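Local coordinates for protein Non-ribosomal peptide synthetase (Methanobrevibacter ruminantium, PDB 6VTJ) that probably releases carrier-bound peptides by NAD(P)H-dependent reduction, pairing a phosphopantetheine-bearing thiolation domain with a reductase domain in an archaeal non-ribosomal peptide synthetase, at residues A[52-57]-A[432-437]; A[260-265]-A[451-456]; A[349-354]-A[419-424]. All blocks are in the same frame, centred on the assembly; numbering follows the deposited sequence.

In the fold
Contact 1 joins the carrier helix 46-58 to helix 431-435, on the C-terminal side of the reductase, and lies close to the bound 4'-phosphopantetheine: the side chain of Ile434 is about 9 Å from it. Contact 3, within the reductase part, is a neighbour of contact 1, with centres about 15 Å apart. The two touch directly, since Leu57 CD1 lies 3.3 Å from Tyr422 OH, and helices 415-423 and 431-435 follow one another in the chain. Contact 2 stands apart, its centre about 27 Å from that of contact 1 and about 29 Å from that of contact 3; it joins the loop before helix 456-464 to the loop after strand 252-258 of the Rossmann-like core.

Contact 1 (A[52-57]-A[432-437]); sequences LIIELL and GIITAD
Ile434 sets its branched side chain over three residues of helix 46-58, meeting each with a different part of itself. Its CG2 methyl lies 3.9 Å from Ile53 CG2 and leans on the CB of that residue as well, the two side chains crossing obliquely. Along its other branch, Ile434 CG1 passes 4.1 Å from Ile54 CG1. Beyond it, Ile434 CD1 and Leu57 CD1 reach toward one another tip to tip, 3.9 Å apart. This spread depends on the torsions of Ile434: CG2 is anti to the backbone N, while a bent second torsion (chi2 -50°) folds CD1 round toward Leu57. Ile53, Ile54 and Leu57 are spaced so that they offer one apolar face of their helix, and Ile434 fills the middle of it. The helix is the second long helix of the four-helix carrier fold, with Ser46 of the phosphopantetheine pocket at its start, and the contact joins it to a helix of the reductase part, across the interface between the thiolation and reductase domains. An alanine in place of Ile434 would remove both branches and would probably open a gap facing Ile53, Ile54 and Leu57, weakening the apolar join between the domains. Ser50 of the same carrier helix also touches Ile434 and the next residue, Thr435, which in turn touches the phosphopantetheine, while Ile68 backs Ile53 within the carrier domain. Just beyond the apolar patch, helix 431-435 ends in a Schellman motif with Asp437 as the C-prime residue, its phi positive at 66°. Asp437 N donates to Ile434 O at 2.9 Å, and Asp437 OD1 accepts a hydrogen bond from the backbone N of Asp66.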
loop_
_atom_site.group_PDB
_atom_site.type_symbol
_atom_site.label_atom_id
_atom_site.label_comp_id
_atom_site.label_asym_id
_atom_site.label_seq_id
_atom_site.Cartn_x
_atom_site.Cartn_y
_atom_site.Cartn_z
ATOM N N LEU A 52 14.266 -18.619 -0.937
ATOM C CA LEU A 52 14.519 -19.177 -2.259
ATOM C C LEU A 52 15.405 -18.248 -3.080
ATOM O O LEU A 52 16.402 -18.681 -3.679
ATOM C CB LEU A 52 13.195 -19.440 -2.980
ATOM C CG LEU A 52 13.372 -19.845 -4.441
ATOM C CD1 LEU A 52 14.154 -21.128 -4.510
ATOM C CD2 LEU A 52 12.037 -20.027 -5.101
ATOM N N ILE A 53 15.060 -16.956 -3.107
ATOM C CA ILE A 53 15.827 -15.998 -3.905
ATOM C C ILE A 53 17.250 -15.891 -3.376
ATOM O O ILE A 53 18.213 -15.848 -4.149
ATOM C CB ILE A 53 15.135 -14.618 -3.929
ATOM C CG1 ILE A 53 13.830 -14.653 -4.735
ATOM C CG2 ILE A 53 16.073 -13.557 -4.500
ATOM C CD1 ILE A 53 14.028 -14.847 -6.230
ATOM N N ILE A 54 17.406 -15.829 -2.055
ATOM C CA ILE A 54 18.745 -15.741 -1.484
ATOM C C ILE A 54 19.569 -16.963 -1.874
ATOM O O ILE A 54 20.740 -16.844 -2.246
ATOM C CB ILE A 54 18.664 -15.568 0.044
ATOM C CG1 ILE A 54 18.027 -14.221 0.384
ATOM C CG2 ILE A 54 20.057 -15.693 0.687
ATOM C CD1 ILE A 54 17.545 -14.122 1.811
ATOM N N GLU A 55 18.960 -18.151 -1.835
ATOM C CA GLU A 55 19.695 -19.362 -2.191
ATOM C C GLU A 55 20.102 -19.357 -3.659
ATOM O O GLU A 55 21.232 -19.732 -3.989
ATOM C CB GLU A 55 18.863 -20.602 -1.875
ATOM C CG GLU A 55 18.968 -21.045 -0.442
ATOM C CD GLU A 55 20.413 -21.262 0.009
ATOM O OE1 GLU A 55 21.225 -21.774 -0.794
ATOM O OE2 GLU A 55 20.731 -20.908 1.170
ATOM N N LEU A 56 19.204 -18.930 -4.555
ATOM C CA LEU A 56 19.576 -18.831 -5.968
ATOM C C LEU A 56 20.676 -17.797 -6.199
ATOM O O LEU A 56 21.507 -17.970 -7.100
ATOM C CB LEU A 56 18.360 -18.487 -6.825
ATOM C CG LEU A 56 17.280 -19.559 -6.929
ATOM C CD1 LEU A 56 15.950 -18.954 -7.349
ATOM C CD2 LEU A 56 17.725 -20.669 -7.889
ATOM N N LEU A 57 20.686 -16.705 -5.418
ATOM C CA LEU A 57 21.749 -15.710 -5.544
ATOM C C LEU A 57 23.070 -16.256 -5.020
ATOM O O LEU A 57 24.140 -15.932 -5.552
ATOM C CB LEU A 57 21.377 -14.426 -4.796
ATOM C CG LEU A 57 20.189 -13.544 -5.231
ATOM C CD1 LEU A 57 19.939 -12.444 -4.191
ATOM C CD2 LEU A 57 20.390 -12.941 -6.629
ATOM N N GLY A 432 14.890 -8.076 3.964
ATOM C CA GLY A 432 14.258 -6.793 3.761
ATOM C C GLY A 432 14.384 -6.362 2.324
ATOM O O GLY A 432 13.385 -6.363 1.587
ATOM N N ILE A 433 15.614 -6.093 1.878
ATOM C CA ILE A 433 15.731 -5.529 0.541
ATOM C C ILE A 433 15.308 -6.559 -0.498
ATOM O O ILE A 433 14.798 -6.193 -1.568
ATOM C CB ILE A 433 17.148 -4.989 0.277
ATOM C CG1 ILE A 433 18.201 -6.065 0.525
ATOM C CG2 ILE A 433 17.422 -3.778 1.136
ATOM C CD1 ILE A 433 19.577 -5.626 0.119
ATOM N N ILE A 434 15.434 -7.854 -0.183
ATOM C CA ILE A 434 15.032 -8.869 -1.150
ATOM C C ILE A 434 13.524 -8.849 -1.333
ATOM O O ILE A 434 13.029 -8.916 -2.467
ATOM C CB ILE A 434 15.523 -10.276 -0.741
ATOM C CG1 ILE A 434 17.037 -10.420 -0.941
ATOM C CG2 ILE A 434 14.832 -11.319 -1.561
ATOM C CD1 ILE A 434 17.537 -9.981 -2.308
ATOM N N THR A 435 12.760 -8.754 -0.227
ATOM C CA THR A 435 11.312 -8.802 -0.421
ATOM C C THR A 435 10.794 -7.507 -1.020
ATOM O O THR A 435 9.629 -7.454 -1.440
ATOM C CB THR A 435 10.553 -9.108 0.880
ATOM O OG1 THR A 435 10.831 -8.107 1.856
ATOM C CG2 THR A 435 10.924 -10.487 1.433
ATOM N N ALA A 436 11.644 -6.486 -1.089
ATOM C CA ALA A 436 11.367 -5.242 -1.783
ATOM C C ALA A 436 11.821 -5.271 -3.233
ATOM O O ALA A 436 11.963 -4.203 -3.844
ATOM C CB ALA A 436 12.032 -4.078 -1.048
ATOM N N ASP A 437 12.078 -6.465 -3.785
ATOM C CA ASP A 437 12.463 -6.670 -5.183
ATOM C C ASP A 437 13.829 -6.071 -5.516
ATOM O O ASP A 437 14.099 -5.747 -6.681
ATOM C CB ASP A 437 11.398 -6.116 -6.137
ATOM C CG ASP A 437 11.091 -7.050 -7.297
ATOM O OD1 ASP A 437 11.533 -8.224 -7.292
ATOM O OD2 ASP A 437 10.394 -6.595 -8.224
#

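Contact 2 (A[260-265]-A[451-456]); sequences SVLSSY and ENVEIE
Leu262 meets Val453 through its CB, in the inner of two unequal meetings between a pair of loops in the reductase part. The residues 260-265 follow strand 252-258 of the largely parallel Rossmann-like sheet, and Leu262 sits at the centre of an inverse gamma turn (phi -80°, psi 78°) that swings the chain round there. Across from it, Val453 holds CG1 anti to its backbone N, with CG2 beside that N, and CG2 comes 4.4 Å from Leu262 CB. This is a loose apolar contact, yet it is the more buried part of the interface: Leu262 is buried, and Arg317 and His387 of two sheet strands touch its side chain too. The segment 451-456 continues into the core beside it, where Glu454 O accepts a hydrogen bond from His387 ND1 and Ile455 packs on the same histidine.

At the other end the loops meet in solvent. Tyr265 and Asn452 are both exposed, and the phenol reaches over to the amide with Tyr265 OH 4.0 Å from Asn452 CG. The ring and amide planes are turned 51° from each other, so neither group lies flat on the other. Phe449 meets the tyrosine ring edge-to-face. The backbone that carries Tyr265 is better fixed than this outer edge suggests, for Ser264 OG accepts a hydrogen bond from Asp287 N and donates to Tyr265 O at 2.7 Å, lying out of that carbonyl's plane.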
loop_
_atom_site.group_PDB
_atom_site.type_symbol
_atom_site.label_atom_id
_atom_site.label_comp_id
_atom_site.label_asym_id
_atom_site.label_seq_id
_atom_site.Cartn_x
_atom_site.Cartn_y
_atom_site.Cartn_z
ATOM N N SER A 260 1.416 5.318 -5.751
ATOM C CA SER A 260 2.181 4.454 -6.642
ATOM C C SER A 260 1.487 4.183 -7.972
ATOM O O SER A 260 2.106 3.548 -8.830
ATOM C CB SER A 260 2.477 3.112 -5.969
ATOM O OG SER A 260 3.273 3.312 -4.812
ATOM N N VAL A 261 0.237 4.626 -8.170
ATOM C CA VAL A 261 -0.360 4.436 -9.489
ATOM C C VAL A 261 0.356 5.284 -10.518
ATOM O O VAL A 261 0.403 4.911 -11.690
ATOM C CB VAL A 261 -1.881 4.705 -9.522
ATOM C CG1 VAL A 261 -2.626 3.742 -8.611
ATOM C CG2 VAL A 261 -2.194 6.153 -9.198
ATOM N N LEU A 262 0.939 6.423 -10.114
ATOM C CA LEU A 262 1.890 7.147 -10.962
ATOM C C LEU A 262 3.242 6.443 -10.839
ATOM O O LEU A 262 4.155 6.871 -10.133
ATOM C CB LEU A 262 1.969 8.610 -10.563
ATOM C CG LEU A 262 0.600 9.251 -10.370
ATOM C CD1 LEU A 262 0.749 10.705 -9.991
ATOM C CD2 LEU A 262 -0.283 9.104 -11.623
ATOM N N SER A 263 3.363 5.317 -11.538
ATOM C CA SER A 263 4.387 4.341 -11.203
ATOM C C SER A 263 5.720 4.574 -11.896
ATOM O O SER A 263 6.737 4.093 -11.398
ATOM C CB SER A 263 3.897 2.933 -11.548
ATOM O OG SER A 263 3.547 2.853 -12.924
ATOM N N SER A 264 5.749 5.282 -13.020
ATOM C CA SER A 264 6.946 5.339 -13.848
ATOM C C SER A 264 6.712 6.360 -14.944
ATOM O O SER A 264 5.592 6.834 -15.136
ATOM C CB SER A 264 7.251 3.990 -14.483
ATOM O OG SER A 264 6.328 3.737 -15.535
ATOM N N TYR A 265 7.777 6.666 -15.687
ATOM C CA TYR A 265 7.600 7.355 -16.957
ATOM C C TYR A 265 6.756 6.492 -17.884
ATOM O O TYR A 265 6.653 5.274 -17.713
ATOM C CB TYR A 265 8.945 7.658 -17.619
ATOM C CG TYR A 265 9.761 8.719 -16.919
ATOM C CD1 TYR A 265 9.342 10.039 -16.888
ATOM C CD2 TYR A 265 10.966 8.401 -16.313
ATOM C CE1 TYR A 265 10.094 11.015 -16.252
ATOM C CE2 TYR A 265 11.721 9.362 -15.677
ATOM C CZ TYR A 265 11.280 10.668 -15.653
ATOM O OH TYR A 265 12.042 11.622 -15.020
ATOM N N GLU A 451 10.836 11.797 -8.300
ATOM C CA GLU A 451 11.051 13.215 -8.026
ATOM C C GLU A 451 10.100 14.117 -8.800
ATOM O O GLU A 451 9.957 15.294 -8.446
ATOM C CB GLU A 451 12.494 13.611 -8.357
ATOM N N ASN A 452 9.448 13.598 -9.843
ATOM C CA ASN A 452 8.595 14.387 -10.717
ATOM C C ASN A 452 7.120 14.286 -10.364
ATOM O O ASN A 452 6.294 14.912 -11.038
ATOM C CB ASN A 452 8.803 13.971 -12.174
ATOM C CG ASN A 452 10.194 14.291 -12.670
ATOM O OD1 ASN A 452 11.045 13.404 -12.756
ATOM N ND2 ASN A 452 10.446 15.573 -12.972
ATOM N N VAL A 453 6.764 13.521 -9.333
ATOM C CA VAL A 453 5.378 13.495 -8.893
ATOM C C VAL A 453 5.074 14.781 -8.139
ATOM O O VAL A 453 5.782 15.137 -7.189
ATOM C CB VAL A 453 5.122 12.271 -8.009
ATOM C CG1 VAL A 453 3.779 12.407 -7.321
ATOM C CG2 VAL A 453 5.179 11.021 -8.841
ATOM N N GLU A 454 4.029 15.490 -8.557
ATOM C CA GLU A 454 3.650 16.709 -7.861
ATOM C C GLU A 454 2.490 16.490 -6.905
ATOM O O GLU A 454 1.512 15.801 -7.226
ATOM C CB GLU A 454 3.318 17.828 -8.838
ATOM C CG GLU A 454 4.304 17.905 -9.979
ATOM C CD GLU A 454 3.961 18.999 -10.955
ATOM O OE1 GLU A 454 3.575 18.697 -12.118
ATOM O OE2 GLU A 454 4.062 20.176 -10.539
ATOM N N ILE A 455 2.623 17.100 -5.724
ATOM C CA ILE A 455 1.615 17.055 -4.670
ATOM C C ILE A 455 1.250 18.444 -4.177
ATOM O O ILE A 455 0.436 18.580 -3.255
ATOM C CB ILE A 455 2.094 16.179 -3.488
ATOM C CG1 ILE A 455 3.243 16.867 -2.743
ATOM C CG2 ILE A 455 2.560 14.794 -3.933
ATOM C CD1 ILE A 455 3.538 16.191 -1.428
ATOM N N GLU A 456 1.807 19.495 -4.787
ATOM C CA GLU A 456 1.661 20.844 -4.259
ATOM C C GLU A 456 0.204 21.280 -4.228
ATOM O O GLU A 456 -0.235 21.925 -3.264
ATOM C CB GLU A 456 2.508 21.827 -5.080
#

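Contact 3 (A[349-354]-A[419-424]); sequences LGAMNP and KQIYEQ
Ile421 holds CG1 anti to its carbonyl carbon (chi1 -59°) and carries the chain on fully extended (chi2 -178°), which brings Ile421 CD1 to within 3.5 Å of Ala351 CB. Its other branch, CG2, is anti to the backbone N and settles on Leu349, 4.0 Å from Leu349 CB and 3.9 Å from Leu349 O. One isoleucine thus spans the bend between a helix and a strand. The bend is a Schellman motif: helix 338-349 ends there, and Gly350 takes the C-prime position with a positive phi of 64°, a conformation that favours glycine. Directly after it, residues 351-352 form one strand of a small two-stranded parallel sheet with 411-412, tied by backbone bonds from Gly350 and Met352 to Glu411 and from Met352 to Val413.

Helix 415-423 follows that partner strand and packs on one side of the sheet. The extended backbone sends successive side chains to different sides: Ala351 points toward the helix, whereas Met352 points away. The methyl-to-methyl approach at Ala351 is snug, and this end of Ile421 lies against a buried residue. At the other branch Leu349 is partly exposed, and its CB and carbonyl do the touching: the nearer of its two methyls, Leu349 CD1, stands 4.7 Å from Ile421 CG2. That methyl also faces the root of the next helical side chain, with Tyr422 CB 5.0 Å from Leu349 CD1, while Tyr422 itself packs on Ile430 and Ile440. Asn425, just past the helix, serves both partners, its side chain touching Leu349 and its ND2 donating a hydrogen bond to Ile421 O.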
loop_
_atom_site.group_PDB
_atom_site.type_symbol
_atom_site.label_atom_id
_atom_site.label_comp_id
_atom_site.label_asym_id
_atom_site.label_seq_id
_atom_site.Cartn_x
_atom_site.Cartn_y
_atom_site.Cartn_z
ATOM N N LEU A 349 23.219 -4.890 7.929
ATOM C CA LEU A 349 24.489 -4.718 7.243
ATOM C C LEU A 349 25.324 -3.601 7.849
ATOM O O LEU A 349 26.539 -3.583 7.656
ATOM C CB LEU A 349 24.259 -4.437 5.759
ATOM C CG LEU A 349 23.280 -5.323 4.988
ATOM C CD1 LEU A 349 23.296 -5.020 3.493
ATOM C CD2 LEU A 349 23.604 -6.787 5.233
ATOM N N GLY A 350 24.713 -2.680 8.584
ATOM C CA GLY A 350 25.444 -1.508 9.048
ATOM C C GLY A 350 25.936 -0.592 7.945
ATOM O O GLY A 350 26.898 0.145 8.154
ATOM N N ALA A 351 25.298 -0.604 6.774
ATOM C CA ALA A 351 25.781 0.219 5.672
ATOM C C ALA A 351 24.669 0.452 4.662
ATOM O O ALA A 351 23.699 -0.301 4.589
ATOM C CB ALA A 351 26.989 -0.421 4.980
ATOM N N MET A 352 24.824 1.528 3.896
ATOM C CA MET A 352 24.010 1.815 2.723
ATOM C C MET A 352 24.901 2.495 1.698
ATOM O O MET A 352 25.832 3.217 2.065
ATOM C CB MET A 352 22.824 2.717 3.066
ATOM C CG MET A 352 23.203 3.942 3.916
ATOM S SD MET A 352 21.778 5.001 4.242
ATOM C CE MET A 352 22.598 6.285 5.198
ATOM N N ASN A 353 24.622 2.274 0.414
ATOM C CA ASN A 353 25.400 2.951 -0.621
ATOM C C ASN A 353 24.826 4.352 -0.845
ATOM O O ASN A 353 23.834 4.730 -0.216
ATOM C CB ASN A 353 25.471 2.067 -1.873
ATOM C CG ASN A 353 24.194 2.049 -2.696
ATOM O OD1 ASN A 353 23.515 3.058 -2.887
ATOM N ND2 ASN A 353 23.885 0.876 -3.223
ATOM N N PRO A 354 25.457 5.179 -1.694
ATOM C CA PRO A 354 24.990 6.569 -1.800
ATOM C C PRO A 354 23.607 6.707 -2.417
ATOM O O PRO A 354 22.855 7.595 -1.999
ATOM C CB PRO A 354 26.069 7.249 -2.660
ATOM C CG PRO A 354 27.276 6.428 -2.467
ATOM C CD PRO A 354 26.772 5.011 -2.344
ATOM N N LYS A 419 28.712 -3.401 -2.062
ATOM C CA LYS A 419 28.614 -4.691 -2.730
ATOM C C LYS A 419 29.352 -5.756 -1.926
ATOM O O LYS A 419 28.845 -6.858 -1.723
ATOM C CB LYS A 419 29.186 -4.609 -4.146
ATOM C CG LYS A 419 28.712 -5.716 -5.073
ATOM C CD LYS A 419 29.550 -5.773 -6.339
ATOM C CE LYS A 419 30.839 -6.546 -6.114
ATOM N NZ LYS A 419 31.849 -6.263 -7.171
ATOM N N GLN A 420 30.553 -5.415 -1.470
ATOM C CA GLN A 420 31.360 -6.336 -0.681
ATOM C C GLN A 420 30.605 -6.748 0.576
ATOM O O GLN A 420 30.600 -7.919 0.954
ATOM C CB GLN A 420 32.698 -5.694 -0.309
ATOM C CG GLN A 420 33.760 -5.799 -1.391
ATOM C CD GLN A 420 35.012 -5.012 -1.057
ATOM O OE1 GLN A 420 35.404 -4.910 0.105
ATOM N NE2 GLN A 420 35.646 -4.448 -2.079
ATOM N N ILE A 421 29.966 -5.775 1.217
ATOM C CA ILE A 421 29.198 -6.032 2.427
ATOM C C ILE A 421 27.959 -6.853 2.096
ATOM O O ILE A 421 27.564 -7.737 2.856
ATOM C CB ILE A 421 28.770 -4.723 3.115
ATOM C CG1 ILE A 421 29.998 -3.889 3.486
ATOM C CG2 ILE A 421 27.930 -5.018 4.348
ATOM C CD1 ILE A 421 29.666 -2.605 4.215
ATOM N N TYR A 422 27.351 -6.554 0.952
ATOM C CA TYR A 422 26.159 -7.266 0.510
ATOM C C TYR A 422 26.501 -8.716 0.192
ATOM O O TYR A 422 25.781 -9.635 0.583
ATOM C CB TYR A 422 25.551 -6.586 -0.719
ATOM C CG TYR A 422 24.551 -7.442 -1.462
ATOM C CD1 TYR A 422 23.232 -7.532 -1.036
ATOM C CD2 TYR A 422 24.926 -8.162 -2.589
ATOM C CE1 TYR A 422 22.316 -8.315 -1.712
ATOM C CE2 TYR A 422 24.015 -8.947 -3.271
ATOM C CZ TYR A 422 22.712 -9.019 -2.829
ATOM O OH TYR A 422 21.802 -9.799 -3.504
ATOM N N GLU A 423 27.608 -8.913 -0.518
ATOM C CA GLU A 423 28.052 -10.252 -0.883
ATOM C C GLU A 423 28.285 -11.085 0.371
ATOM O O GLU A 423 27.931 -12.262 0.423
ATOM C CB GLU A 423 29.333 -10.184 -1.717
ATOM C CG GLU A 423 29.106 -10.316 -3.214
ATOM C CD GLU A 423 30.216 -9.681 -4.029
ATOM O OE1 GLU A 423 31.359 -9.611 -3.528
ATOM O OE2 GLU A 423 29.946 -9.251 -5.170
ATOM N N GLN A 424 28.881 -10.462 1.382
ATOM C CA GLN A 424 29.156 -11.137 2.640
ATOM C C GLN A 424 27.903 -11.372 3.486
ATOM O O GLN A 424 28.015 -11.948 4.575
ATOM C CB GLN A 424 30.186 -10.335 3.448
ATOM C CG GLN A 424 31.570 -10.269 2.809
#